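Local atomic coordinates of arabinogalactan endo-1,4-beta-galactosidase (Ignisphaera aggregans, PDB entry 7OSK), a protein that probably hydrolyses internal beta-1,4-galactosidic linkages of arabinogalactan, as other family 53 glycoside hydrolases do, through the calcium-binding catalytic domain that forms this chain. Residues Pro60-Leu65 / Ala354-Tyr359; Ile82-Gly87 / Lys127-Leu132; Leu93-Asp98 / Cys112-Met117. One frame throughout, in Å; residues are numbered along the deposited sequence.

Contact 1: Pro60-Leu65 / Ala354-Tyr359; sequences PWIIEL and ATWIPY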
ATOM      1  N   PRO A  60       7.719  -7.342   9.223  1.00 20.87           N
ATOM      2  CA  PRO A  60       9.076  -7.400   9.783  1.00 18.90           C
ATOM      3  C   PRO A  60       9.132  -7.139  11.286  1.00 18.97           C
ATOM      4  O   PRO A  60       9.880  -7.819  11.985  1.00 20.80           O
ATOM      5  CB  PRO A  60       9.816  -6.301   9.014  1.00 18.34           C
ATOM      6  CG  PRO A  60       9.077  -6.182   7.736  1.00 18.36           C
ATOM      7  CD  PRO A  60       7.642  -6.386   8.104  1.00 19.12           C
ATOM      8  N   TRP A  61       8.348  -6.180  11.771  1.00 18.24           N
ATOM      9  CA  TRP A  61       8.304  -5.872  13.198  1.00 19.60           C
ATOM     10  C   TRP A  61       7.712  -7.035  13.992  1.00 19.59           C
ATOM     11  O   TRP A  61       8.228  -7.401  15.046  1.00 18.40           O
ATOM     12  CB  TRP A  61       7.494  -4.595  13.435  1.00 19.89           C
ATOM     13  CG  TRP A  61       7.355  -4.193  14.879  1.00 17.77           C
ATOM     14  CD1 TRP A  61       6.208  -4.177  15.616  1.00 17.36           C
ATOM     15  CD2 TRP A  61       8.398  -3.741  15.753  1.00 17.92           C
ATOM     16  NE1 TRP A  61       6.470  -3.745  16.891  1.00 16.12           N
ATOM     17  CE2 TRP A  61       7.807  -3.471  17.002  1.00 16.97           C
ATOM     18  CE3 TRP A  61       9.775  -3.542  15.601  1.00 21.56           C
ATOM     19  CZ2 TRP A  61       8.542  -3.012  18.094  1.00 17.38           C
ATOM     20  CZ3 TRP A  61      10.504  -3.085  16.687  1.00 19.06           C
ATOM     21  CH2 TRP A  61       9.885  -2.826  17.918  1.00 17.40           C
ATOM     22  N   ILE A  62       6.634  -7.615  13.471  1.00 20.71           N
ATOM     23  CA  ILE A  62       5.976  -8.754  14.107  1.00 18.19           C
ATOM     24  C   ILE A  62       6.940  -9.928  14.295  1.00 20.17           C
ATOM     25  O   ILE A  62       6.959 -10.560  15.351  1.00 19.61           O
ATOM     26  CB  ILE A  62       4.754  -9.220  13.279  1.00 19.12           C
ATOM     27  CG1 ILE A  62       3.671  -8.137  13.294  1.00 21.25           C
ATOM     28  CG2 ILE A  62       4.191 -10.536  13.821  1.00 18.82           C
ATOM     29  CD1 ILE A  62       2.476  -8.418  12.391  1.00 21.61           C
ATOM     30  N   ILE A  63       7.734 -10.213  13.267  1.00 19.87           N
ATOM     31  CA  ILE A  63       8.677 -11.328  13.305  1.00 19.37           C
ATOM     32  C   ILE A  63       9.766 -11.093  14.353  1.00 20.43           C
ATOM     33  O   ILE A  63      10.218 -12.031  15.014  1.00 19.63           O
ATOM     34  CB  ILE A  63       9.331 -11.554  11.923  1.00 18.32           C
ATOM     35  CG1 ILE A  63       8.255 -11.821  10.865  1.00 19.72           C
ATOM     36  CG2 ILE A  63      10.316 -12.722  11.971  1.00 18.81           C
ATOM     37  CD1 ILE A  63       8.768 -11.813   9.437  1.00 19.21           C
ATOM     38  N   GLU A  64      10.184  -9.840  14.503  1.00 19.49           N
ATOM     39  CA  GLU A  64      11.228  -9.492  15.459  1.00 21.17           C
ATOM     40  C   GLU A  64      10.760  -9.717  16.891  1.00 19.86           C
ATOM     41  O   GLU A  64      11.558 -10.042  17.768  1.00 22.54           O
ATOM     42  CB  GLU A  64      11.666  -8.036  15.269  1.00 23.21           C
ATOM     43  CG  GLU A  64      12.469  -7.798  13.993  1.00 27.64           C
ATOM     44  CD  GLU A  64      12.822  -6.336  13.778  1.00 29.68           C
ATOM     45  OE1 GLU A  64      12.661  -5.541  14.727  1.00 34.96           O
ATOM     46  OE2 GLU A  64      13.260  -5.984  12.660  1.00 23.74           O
ATOM     47  N   LEU A  65       9.462  -9.549  17.122  1.00 18.84           N
ATOM     48  CA  LEU A  65       8.896  -9.709  18.457  1.00 17.86           C
ATOM     49  C   LEU A  65       8.660 -11.177  18.803  1.00 18.58           C
ATOM     50  O   LEU A  65       8.533 -11.527  19.977  1.00 19.71           O
ATOM     51  CB  LEU A  65       7.584  -8.927  18.573  1.00 19.19           C
ATOM     52  CG  LEU A  65       7.662  -7.413  18.363  1.00 19.29           C
ATOM     53  CD1 LEU A  65       6.302  -6.775  18.601  1.00 18.02           C
ATOM     54  CD2 LEU A  65       8.717  -6.770  19.257  1.00 19.19           C
ATOM     55  N   ALA A 354      -2.318  -7.182   5.074  1.00 20.89           N
ATOM     56  CA  ALA A 354      -2.461  -8.613   4.824  1.00 21.25           C
ATOM     57  C   ALA A 354      -1.775  -9.460   5.890  1.00 19.00           C
ATOM     58  O   ALA A 354      -2.235 -10.555   6.214  1.00 17.50           O
ATOM     59  CB  ALA A 354      -1.901  -8.957   3.455  1.00 21.01           C
ATOM     60  N   THR A 355      -0.673  -8.947   6.423  1.00 20.08           N
ATOM     61  CA  THR A 355       0.147  -9.686   7.377  1.00 20.89           C
ATOM     62  C   THR A 355      -0.002  -9.151   8.795  1.00 18.79           C
ATOM     63  O   THR A 355       0.721  -9.565   9.700  1.00 19.11           O
ATOM     64  CB  THR A 355       1.636  -9.625   6.985  1.00 21.35           C
ATOM     65  OG1 THR A 355       2.109  -8.276   7.103  1.00 22.83           O
ATOM     66  CG2 THR A 355       1.831 -10.109   5.558  1.00 20.46           C
ATOM     67  N   TRP A 356      -0.941  -8.233   8.991  1.00 20.28           N
ATOM     68  CA  TRP A 356      -1.082  -7.569  10.281  1.00 22.07           C
ATOM     69  C   TRP A 356      -1.863  -8.442  11.264  1.00 20.03           C
ATOM     70  O   TRP A 356      -3.020  -8.167  11.583  1.00 18.83           O
ATOM     71  CB  TRP A 356      -1.757  -6.206  10.102  1.00 20.88           C
ATOM     72  CG  TRP A 356      -1.420  -5.222  11.180  1.00 21.50           C
ATOM     73  CD1 TRP A 356      -0.714  -5.462  12.323  1.00 20.47           C
ATOM     74  CD2 TRP A 356      -1.766  -3.833  11.209  1.00 21.01           C
ATOM     75  NE1 TRP A 356      -0.604  -4.311  13.063  1.00 19.75           N
ATOM     76  CE2 TRP A 356      -1.242  -3.296  12.400  1.00 20.13           C
ATOM     77  CE3 TRP A 356      -2.472  -2.991  10.342  1.00 18.23           C
ATOM     78  CZ2 TRP A 356      -1.399  -1.958  12.749  1.00 22.23           C
ATOM     79  CZ3 TRP A 356      -2.628  -1.662  10.691  1.00 20.27           C
ATOM     80  CH2 TRP A 356      -2.094  -1.159  11.883  1.00 23.67           C
ATOM     81  N   ILE A 357      -1.212  -9.500  11.739  1.00 21.05           N
ATOM     82  CA  ILE A 357      -1.817 -10.411  12.702  1.00 22.20           C
ATOM     83  C   ILE A 357      -1.724  -9.828  14.112  1.00 22.52           C
ATOM     84  O   ILE A 357      -0.856  -8.999  14.383  1.00 24.10           O
ATOM     85  CB  ILE A 357      -1.138 -11.796  12.660  1.00 22.36           C
ATOM     86  CG1 ILE A 357       0.356 -11.681  12.979  1.00 21.36           C
ATOM     87  CG2 ILE A 357      -1.326 -12.431  11.287  1.00 19.76           C
ATOM     88  CD1 ILE A 357       0.996 -12.996  13.361  1.00 22.31           C
ATOM     89  N   PRO A 358      -2.618 -10.257  15.019  1.00 21.58           N
ATOM     90  CA  PRO A 358      -2.561  -9.722  16.380  1.00 21.86           C
ATOM     91  C   PRO A 358      -1.368 -10.265  17.149  1.00 23.86           C
ATOM     92  O   PRO A 358      -1.203 -11.482  17.243  1.00 26.68           O
ATOM     93  CB  PRO A 358      -3.879 -10.193  16.997  1.00 23.77           C
ATOM     94  CG  PRO A 358      -4.199 -11.443  16.271  1.00 23.70           C
ATOM     95  CD  PRO A 358      -3.694 -11.253  14.867  1.00 23.45           C
ATOM     96  N   TYR A 359      -0.545  -9.372  17.687  1.00 23.49           N
ATOM     97  CA  TYR A 359       0.604  -9.777  18.484  1.00 21.26           C
ATOM     98  C   TYR A 359       0.970  -8.673  19.471  1.00 21.15           C
ATOM     99  O   TYR A 359       0.932  -7.495  19.118  1.00 21.83           O
ATOM    100  CB  TYR A 359       1.800 -10.098  17.588  1.00 20.14           C
ATOM    101  CG  TYR A 359       2.812 -11.012  18.247  1.00 23.41           C
ATOM    102  CD1 TYR A 359       2.702 -12.392  18.138  1.00 22.54           C
ATOM    103  CD2 TYR A 359       3.869 -10.497  18.988  1.00 21.56           C
ATOM    104  CE1 TYR A 359       3.618 -13.232  18.744  1.00 20.91           C
ATOM    105  CE2 TYR A 359       4.792 -11.331  19.593  1.00 20.13           C
ATOM    106  CZ  TYR A 359       4.660 -12.698  19.467  1.00 22.11           C
ATOM    107  OH  TYR A 359       5.572 -13.538  20.068  1.00 28.28           O
TER
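The carbonyl oxygen T355 O, against which I62 CD1 rests at 3.4 Å, is held by two hydrogen bonds: I357 N donates to it over 2.8 Å, closing an inverse gamma turn centred on W356, and the hydroxyl of Y69 bonds to it from outside the two segments. The methyl end of I62 thus meets an oxygen whose polar needs are met by other groups. From the same CD1, I357 CG1 is 3.9 Å away and W356 CD1 4.3 Å, the methyl meeting the indole obliquely. I62 gets there because CG1 continues outward into an extended chain (chi2 174°), while CG2, anti to the backbone N, packs against the I357 branch. One helical turn later, L65 CB rests 3.8 Å from Y359 CE2; Y359 CG, anti to the backbone N (chi1 -157°), sets the ring beside L65. Y359 OH stays 3.6 Å from L65 O, a contact without a bond. On the loop side, W356 NE1 donates to A362 O, and W356 O accepts from ND2 of the calcium ligand N370. Helix 59-65 follows the first barrel strand and 354-359 follows the eighth, so the contact joins first and last units where a (beta/alpha)8 TIM barrel closes.

Contact 2: Ile82-Gly87 / Lys127-Leu132; sequences ILKENG and KGFGVL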
ATOM      1  N   ILE A  82       4.895 -18.501   2.161  1.00 22.82           N
ATOM      2  CA  ILE A  82       3.454 -18.707   2.248  1.00 24.76           C
ATOM      3  C   ILE A  82       2.738 -17.836   1.220  1.00 25.80           C
ATOM      4  O   ILE A  82       1.792 -18.279   0.570  1.00 25.69           O
ATOM      5  CB  ILE A  82       2.911 -18.389   3.657  1.00 25.04           C
ATOM      6  CG1 ILE A  82       3.598 -19.274   4.701  1.00 25.49           C
ATOM      7  CG2 ILE A  82       1.394 -18.591   3.704  1.00 25.39           C
ATOM      8  CD1 ILE A  82       3.205 -18.964   6.137  1.00 27.64           C
ATOM      9  N   LEU A  83       3.194 -16.597   1.077  1.00 27.06           N
ATOM     10  CA  LEU A  83       2.586 -15.672   0.130  1.00 24.95           C
ATOM     11  C   LEU A  83       2.824 -16.116  -1.308  1.00 26.01           C
ATOM     12  O   LEU A  83       1.911 -16.076  -2.136  1.00 24.95           O
ATOM     13  CB  LEU A  83       3.134 -14.259   0.336  1.00 21.13           C
ATOM     14  CG  LEU A  83       2.809 -13.596   1.678  1.00 23.44           C
ATOM     15  CD1 LEU A  83       3.431 -12.208   1.751  1.00 22.54           C
ATOM     16  CD2 LEU A  83       1.305 -13.518   1.903  1.00 21.03           C
ATOM     17  N   LYS A  84       4.048 -16.541  -1.603  1.00 27.26           N
ATOM     18  CA  LYS A  84       4.411 -16.919  -2.964  1.00 25.31           C
ATOM     19  C   LYS A  84       3.599 -18.120  -3.432  1.00 24.23           C
ATOM     20  O   LYS A  84       3.066 -18.119  -4.542  1.00 24.29           O
ATOM     21  CB  LYS A  84       5.910 -17.227  -3.063  1.00 24.00           C
ATOM     22  CG  LYS A  84       6.461 -17.245  -4.491  1.00 25.41           C
ATOM     23  CD  LYS A  84       6.270 -15.903  -5.204  1.00 25.45           C
ATOM     24  CE  LYS A  84       6.842 -15.921  -6.614  1.00 25.34           C
ATOM     25  NZ  LYS A  84       6.549 -14.652  -7.337  1.00 24.14           N
ATOM     26  N   GLU A  85       3.496 -19.136  -2.581  1.00 24.17           N
ATOM     27  CA  GLU A  85       2.785 -20.357  -2.945  1.00 26.35           C
ATOM     28  C   GLU A  85       1.278 -20.115  -3.013  1.00 28.05           C
ATOM     29  O   GLU A  85       0.535 -20.938  -3.549  1.00 30.75           O
ATOM     30  CB  GLU A  85       3.103 -21.485  -1.955  1.00 26.26           C
ATOM     31  CG  GLU A  85       2.207 -21.546  -0.720  1.00 26.73           C
ATOM     32  CD  GLU A  85       2.520 -22.746   0.157  1.00 28.32           C
ATOM     33  OE1 GLU A  85       3.636 -23.293   0.033  1.00 28.59           O
ATOM     34  OE2 GLU A  85       1.652 -23.143   0.965  1.00 30.72           O
ATOM     35  N   ASN A  86       0.833 -18.987  -2.467  1.00 26.36           N
ATOM     36  CA  ASN A  86      -0.581 -18.630  -2.491  1.00 27.74           C
ATOM     37  C   ASN A  86      -0.943 -17.748  -3.682  1.00 26.85           C
ATOM     38  O   ASN A  86      -2.115 -17.441  -3.897  1.00 27.74           O
ATOM     39  CB  ASN A  86      -0.970 -17.928  -1.192  1.00 27.30           C
ATOM     40  CG  ASN A  86      -1.384 -18.902  -0.104  1.00 28.21           C
ATOM     41  OD1 ASN A  86      -2.564 -19.220   0.041  1.00 29.38           O
ATOM     42  ND2 ASN A  86      -0.411 -19.389   0.660  1.00 25.83           N
ATOM     43  N   GLY A  87       0.068 -17.339  -4.443  1.00 24.89           N
ATOM     44  CA  GLY A  87      -0.149 -16.608  -5.679  1.00 26.78           C
ATOM     45  C   GLY A  87       0.320 -15.167  -5.647  1.00 23.97           C
ATOM     46  O   GLY A  87       0.291 -14.483  -6.671  1.00 23.13           O
ATOM     47  N   LYS A 127      13.458 -13.670  -3.386  1.00 23.62           N
ATOM     48  CA  LYS A 127      12.500 -14.758  -3.565  1.00 24.73           C
ATOM     49  C   LYS A 127      11.594 -14.525  -4.780  1.00 23.83           C
ATOM     50  O   LYS A 127      10.536 -15.143  -4.905  1.00 22.15           O
ATOM     51  CB  LYS A 127      11.659 -14.933  -2.295  1.00 23.48           C
ATOM     52  CG  LYS A 127      12.376 -15.702  -1.186  1.00 24.42           C
ATOM     53  CD  LYS A 127      11.512 -15.827   0.061  1.00 25.14           C
ATOM     54  CE  LYS A 127      11.937 -17.007   0.926  1.00 26.48           C
ATOM     55  NZ  LYS A 127      13.342 -16.907   1.403  1.00 29.91           N
ATOM     56  N   GLY A 128      12.015 -13.629  -5.670  1.00 25.27           N
ATOM     57  CA  GLY A 128      11.338 -13.428  -6.941  1.00 23.60           C
ATOM     58  C   GLY A 128      10.260 -12.359  -6.952  1.00 22.74           C
ATOM     59  O   GLY A 128       9.747 -12.014  -8.015  1.00 21.39           O
ATOM     60  N   PHE A 129       9.913 -11.831  -5.782  1.00 24.50           N
ATOM     61  CA  PHE A 129       8.848 -10.834  -5.680  1.00 22.37           C
ATOM     62  C   PHE A 129       9.222  -9.507  -6.336  1.00 23.12           C
ATOM     63  O   PHE A 129      10.402  -9.161  -6.440  1.00 21.60           O
ATOM     64  CB  PHE A 129       8.491 -10.572  -4.214  1.00 20.13           C
ATOM     65  CG  PHE A 129       7.825 -11.729  -3.526  1.00 21.50           C
ATOM     66  CD1 PHE A 129       8.579 -12.707  -2.898  1.00 24.09           C
ATOM     67  CD2 PHE A 129       6.444 -11.826  -3.488  1.00 22.81           C
ATOM     68  CE1 PHE A 129       7.966 -13.766  -2.255  1.00 22.78           C
ATOM     69  CE2 PHE A 129       5.828 -12.883  -2.846  1.00 21.85           C
ATOM     70  CZ  PHE A 129       6.589 -13.851  -2.228  1.00 23.13           C
ATOM     71  N   GLY A 130       8.203  -8.774  -6.776  1.00 21.00           N
ATOM     72  CA  GLY A 130       8.364  -7.386  -7.173  1.00 19.56           C
ATOM     73  C   GLY A 130       8.160  -6.507  -5.953  1.00 20.62           C
ATOM     74  O   GLY A 130       7.419  -6.880  -5.043  1.00 22.07           O
ATOM     75  N   VAL A 131       8.814  -5.350  -5.928  1.00 21.12           N
ATOM     76  CA  VAL A 131       8.787  -4.482  -4.753  1.00 21.74           C
ATOM     77  C   VAL A 131       8.312  -3.067  -5.082  1.00 22.40           C
ATOM     78  O   VAL A 131       8.897  -2.385  -5.926  1.00 21.59           O
ATOM     79  CB  VAL A 131      10.182  -4.399  -4.097  1.00 22.38           C
ATOM     80  CG1 VAL A 131      10.162  -3.458  -2.894  1.00 20.56           C
ATOM     81  CG2 VAL A 131      10.654  -5.783  -3.679  1.00 22.94           C
ATOM     82  N   LEU A 132       7.252  -2.642  -4.396  1.00 22.84           N
ATOM     83  CA  LEU A 132       6.770  -1.264  -4.451  1.00 18.73           C
ATOM     84  C   LEU A 132       7.037  -0.579  -3.117  1.00 18.34           C
ATOM     85  O   LEU A 132       6.516  -0.999  -2.084  1.00 18.15           O
ATOM     86  CB  LEU A 132       5.273  -1.223  -4.785  1.00 19.30           C
ATOM     87  CG  LEU A 132       4.516   0.089  -4.535  1.00 19.99           C
ATOM     88  CD1 LEU A 132       5.056   1.232  -5.389  1.00 20.95           C
ATOM     89  CD2 LEU A 132       3.031  -0.110  -4.788  1.00 20.80           C
TER
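K84 meets F129 because its CG is anti to the backbone N (chi1 -164°) and the chain then bends at chi2 (60°), which folds CD back over the phenyl ring before the remaining methylenes run on extended. F129, with CG anti to its own carbonyl carbon, places the far end of its ring, CZ, against K84, and the two side chains pass each other in opposite directions. K84 CB comes to 3.5 Å from F129 CZ at the near end of the ring. Further along, K84 CD sits over one face, 4.0 Å from the ring centroid, a CH-pi contact displaced toward the rim. The ammonium follows above the same ring: K84 NZ is 4.9 Å from the F129 centroid and 13° off its normal, which fits a cation-pi interaction. L83 CB adds an oblique apolar contact at 4.3 Å from F129 CZ. Replacing F129 by an alanine is likely to leave the K84 ammonium without its pi partner, the lysine chain freer to turn, and a gap beside L83. Both segments also contain a Schellman glycine: G87 after helix 79-85 and G128 after helix 114-126, the latter directly before F129, with strand 130-135 following. Beyond the pair, L80 from helix 79-85 and I91 from strand 90-95 pack on F129, and I91 also touches L83. Backbone bonds from G130 to N89 and I91 then start strand 130-135 alongside strand 90-95, with helix 79-85 lying outside this pair.

Contact 3: Leu93-Asp98 / Cys112-Met117; sequences LRVWND and CDLPRM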
ATOM      1  N   LEU A  93       5.694  -1.974   0.542  1.00 18.98           N
ATOM      2  CA  LEU A  93       6.208  -1.562   1.845  1.00 18.17           C
ATOM      3  C   LEU A  93       6.242  -0.046   1.962  1.00 16.89           C
ATOM      4  O   LEU A  93       6.749   0.640   1.075  1.00 17.22           O
ATOM      5  CB  LEU A  93       7.615  -2.124   2.072  1.00 19.99           C
ATOM      6  CG  LEU A  93       7.771  -3.646   2.101  1.00 19.43           C
ATOM      7  CD1 LEU A  93       9.242  -4.015   2.097  1.00 16.75           C
ATOM      8  CD2 LEU A  93       7.070  -4.240   3.313  1.00 18.92           C
ATOM      9  N   ARG A  94       5.700   0.473   3.060  1.00 19.00           N
ATOM     10  CA  ARG A  94       5.802   1.895   3.356  1.00 18.93           C
ATOM     11  C   ARG A  94       7.111   2.163   4.087  1.00 16.76           C
ATOM     12  O   ARG A  94       7.643   1.280   4.758  1.00 18.75           O
ATOM     13  CB  ARG A  94       4.613   2.374   4.195  1.00 18.04           C
ATOM     14  CG  ARG A  94       4.456   1.668   5.529  1.00 17.30           C
ATOM     15  CD  ARG A  94       3.345   2.291   6.360  1.00 18.37           C
ATOM     16  NE  ARG A  94       3.083   1.530   7.581  1.00 19.33           N
ATOM     17  CZ  ARG A  94       2.276   0.475   7.653  1.00 17.23           C
ATOM     18  NH1 ARG A  94       1.641   0.037   6.573  1.00 18.98           N
ATOM     19  NH2 ARG A  94       2.104  -0.147   8.810  1.00 13.61           N
ATOM     20  N   VAL A  95       7.624   3.382   3.948  1.00 17.92           N
ATOM     21  CA  VAL A  95       8.869   3.774   4.600  1.00 19.15           C
ATOM     22  C   VAL A  95       8.724   5.149   5.243  1.00 18.63           C
ATOM     23  O   VAL A  95       8.489   6.147   4.558  1.00 17.30           O
ATOM     24  CB  VAL A  95      10.055   3.793   3.600  1.00 16.82           C
ATOM     25  CG1 VAL A  95      11.323   4.312   4.270  1.00 17.32           C
ATOM     26  CG2 VAL A  95      10.294   2.406   3.026  1.00 17.00           C
ATOM     27  N   TRP A  96       8.863   5.185   6.565  1.00 19.29           N
ATOM     28  CA  TRP A  96       8.879   6.436   7.314  1.00 15.96           C
ATOM     29  C   TRP A  96      10.325   6.848   7.551  1.00 16.80           C
ATOM     30  O   TRP A  96      11.199   5.999   7.726  1.00 16.33           O
ATOM     31  CB  TRP A  96       8.134   6.285   8.641  1.00 15.47           C
ATOM     32  CG  TRP A  96       6.659   6.048   8.482  1.00 17.58           C
ATOM     33  CD1 TRP A  96       5.825   6.645   7.581  1.00 18.22           C
ATOM     34  CD2 TRP A  96       5.847   5.143   9.238  1.00 16.67           C
ATOM     35  NE1 TRP A  96       4.545   6.170   7.732  1.00 16.45           N
ATOM     36  CE2 TRP A  96       4.533   5.248   8.745  1.00 16.89           C
ATOM     37  CE3 TRP A  96       6.105   4.255  10.285  1.00 20.05           C
ATOM     38  CZ2 TRP A  96       3.479   4.497   9.260  1.00 19.24           C
ATOM     39  CZ3 TRP A  96       5.053   3.511  10.798  1.00 20.69           C
ATOM     40  CH2 TRP A  96       3.760   3.636  10.284  1.00 16.89           C
ATOM     41  N   ASN A  97      10.578   8.154   7.547  1.00 16.97           N
ATOM     42  CA  ASN A  97      11.938   8.664   7.658  1.00 16.98           C
ATOM     43  C   ASN A  97      12.555   8.362   9.017  1.00 18.13           C
ATOM     44  O   ASN A  97      13.652   7.809   9.099  1.00 19.26           O
ATOM     45  CB  ASN A  97      11.959  10.171   7.399  1.00 20.54           C
ATOM     46  CG  ASN A  97      11.546  10.526   5.983  1.00 20.23           C
ATOM     47  OD1 ASN A  97      10.731   9.838   5.368  1.00 16.91           O
ATOM     48  ND2 ASN A  97      12.113  11.603   5.456  1.00 21.60           N
ATOM     49  N   ASP A  98      11.842   8.727  10.077  1.00 18.16           N
ATOM     50  CA  ASP A  98      12.316   8.516  11.439  1.00 18.10           C
ATOM     51  C   ASP A  98      11.141   8.304  12.389  1.00 18.28           C
ATOM     52  O   ASP A  98      10.738   9.228  13.096  1.00 18.94           O
ATOM     53  CB  ASP A  98      13.160   9.707  11.902  1.00 19.31           C
ATOM     54  CG  ASP A  98      13.706   9.525  13.304  1.00 18.49           C
ATOM     55  OD1 ASP A  98      14.018   8.377  13.679  1.00 18.82           O
ATOM     56  OD2 ASP A  98      13.823  10.532  14.031  1.00 19.61           O
ATOM     57  N   CYS A 112       8.307   1.356  10.471  1.00 15.20           N
ATOM     58  CA  CYS A 112       8.772   1.067   9.123  1.00 18.98           C
ATOM     59  C   CYS A 112       9.880   2.004   8.645  1.00 18.08           C
ATOM     60  O   CYS A 112       9.718   2.702   7.645  1.00 15.55           O
ATOM     61  CB  CYS A 112       7.589   1.136   8.157  1.00 18.66           C
ATOM     62  SG  CYS A 112       6.203   0.093   8.653  1.00 16.27           S
ATOM     63  N   ASP A 113      11.008   2.010   9.349  1.00 16.78           N
ATOM     64  CA  ASP A 113      12.147   2.816   8.927  1.00 17.33           C
ATOM     65  C   ASP A 113      12.891   2.101   7.802  1.00 18.94           C
ATOM     66  O   ASP A 113      12.639   0.928   7.528  1.00 19.62           O
ATOM     67  CB  ASP A 113      13.085   3.106  10.105  1.00 17.85           C
ATOM     68  CG  ASP A 113      13.720   1.854  10.676  1.00 20.48           C
ATOM     69  OD1 ASP A 113      13.186   0.753  10.439  1.00 21.32           O
ATOM     70  OD2 ASP A 113      14.754   1.974  11.369  1.00 20.24           O
ATOM     71  N   LEU A 114      13.805   2.817   7.155  1.00 18.37           N
ATOM     72  CA  LEU A 114      14.454   2.324   5.943  1.00 16.06           C
ATOM     73  C   LEU A 114      15.278   1.049   6.168  1.00 18.25           C
ATOM     74  O   LEU A 114      15.223   0.134   5.348  1.00 17.81           O
ATOM     75  CB  LEU A 114      15.341   3.423   5.349  1.00 17.43           C
ATOM     76  CG  LEU A 114      15.981   3.133   3.990  1.00 20.08           C
ATOM     77  CD1 LEU A 114      14.924   3.085   2.895  1.00 16.71           C
ATOM     78  CD2 LEU A 114      17.045   4.176   3.675  1.00 19.77           C
ATOM     79  N   PRO A 115      16.049   0.981   7.271  1.00 20.62           N
ATOM     80  CA  PRO A 115      16.827  -0.243   7.502  1.00 19.26           C
ATOM     81  C   PRO A 115      15.972  -1.504   7.663  1.00 18.29           C
ATOM     82  O   PRO A 115      16.328  -2.537   7.097  1.00 16.37           O
ATOM     83  CB  PRO A 115      17.582   0.063   8.800  1.00 14.90           C
ATOM     84  CG  PRO A 115      17.670   1.539   8.845  1.00 18.21           C
ATOM     85  CD  PRO A 115      16.383   2.025   8.257  1.00 20.02           C
ATOM     86  N   ARG A 116      14.876  -1.424   8.416  1.00 18.24           N
ATOM     87  CA  ARG A 116      14.021  -2.590   8.640  1.00 19.22           C
ATOM     88  C   ARG A 116      13.219  -2.951   7.394  1.00 18.29           C
ATOM     89  O   ARG A 116      13.013  -4.127   7.102  1.00 17.69           O
ATOM     90  CB  ARG A 116      13.068  -2.349   9.816  1.00 18.53           C
ATOM     91  CG  ARG A 116      11.885  -3.310   9.859  1.00 19.18           C
ATOM     92  CD  ARG A 116      11.302  -3.478  11.260  1.00 21.15           C
ATOM     93  NE  ARG A 116      11.295  -2.236  12.033  1.00 20.42           N
ATOM     94  CZ  ARG A 116      12.035  -2.003  13.116  1.00 19.93           C
ATOM     95  NH1 ARG A 116      12.869  -2.921  13.595  1.00 17.51           N
ATOM     96  NH2 ARG A 116      11.939  -0.833  13.733  1.00 21.16           N
ATOM     97  N   MET A 117      12.766  -1.939   6.662  1.00 18.76           N
ATOM     98  CA  MET A 117      11.977  -2.166   5.458  1.00 16.52           C
ATOM     99  C   MET A 117      12.836  -2.701   4.320  1.00 17.25           C
ATOM    100  O   MET A 117      12.379  -3.514   3.521  1.00 20.50           O
ATOM    101  CB  MET A 117      11.287  -0.875   5.022  1.00 17.01           C
ATOM    102  CG  MET A 117      10.159  -0.436   5.939  1.00 18.26           C
ATOM    103  SD  MET A 117       8.787  -1.607   5.973  1.00 18.48           S
ATOM    104  CE  MET A 117       9.173  -2.556   7.444  1.00 16.16           C
TER
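W96 N donates to C112 O over 2.8 Å at 159°, the donor tilted 32° from the carbonyl plane, and V95 CA brings a C-H to that same oxygen at 3.3 Å. A second backbone approach runs the other way, D113 CA to W96 O at 3.5 Å. Around this core C112 packs against both R94 and W96. Its SG lies 3.6 Å from R94 NE and 4.7 Å from the centroid of the W96 six-membered ring, an oblique sulfur-aromatic contact, while C112 CB and R94 CD share one face of the indole. Alongside, V95 divides its branches: CG1, anti to the backbone N (chi1 175°), meets L114 CD1 at 4.0 Å, whereas CG2 meets M117 CB. M117, bent along its chain, brings SD to 4.1 Å from L93 CB. In the second shell, E58 forms a salt bridge with R94 NH2, G109 O accepts from that nitrogen, and H136 and W141 meet the W96 ring edge-to-face. D113 is the N-cap of helix 114-126, its OD1 accepting weakly from R116 N. The arrangement is the strand-to-helix half of a right-handed beta-alpha-beta unit of the TIM barrel, strand 90-95 leading through helix 114-126 to strand 130-135.

Contacts 2 and 3 are both nested in the chain span closed by contact 1. Contact 3 joins contact 1 directly, their centres about 15 Å apart: E64 OE1 and R116 NH1 form a salt bridge of 2.9 Å, and P60 CG packs 3.6 Å from M117 CE. Contacts 2 and 3, with centres about 20 Å apart, meet within the sheet, where L132 O probably accepts from L93 N at 2.9 Å. Contacts 1 and 2 do not touch, their nearest atoms being about 5 Å apart. Of the three, contact 2 lies away from the calcium site, whereas the W356 side chain is about 9 Å from the calcium ion and the R94 side chain about 9 Å from that of its ligand N370.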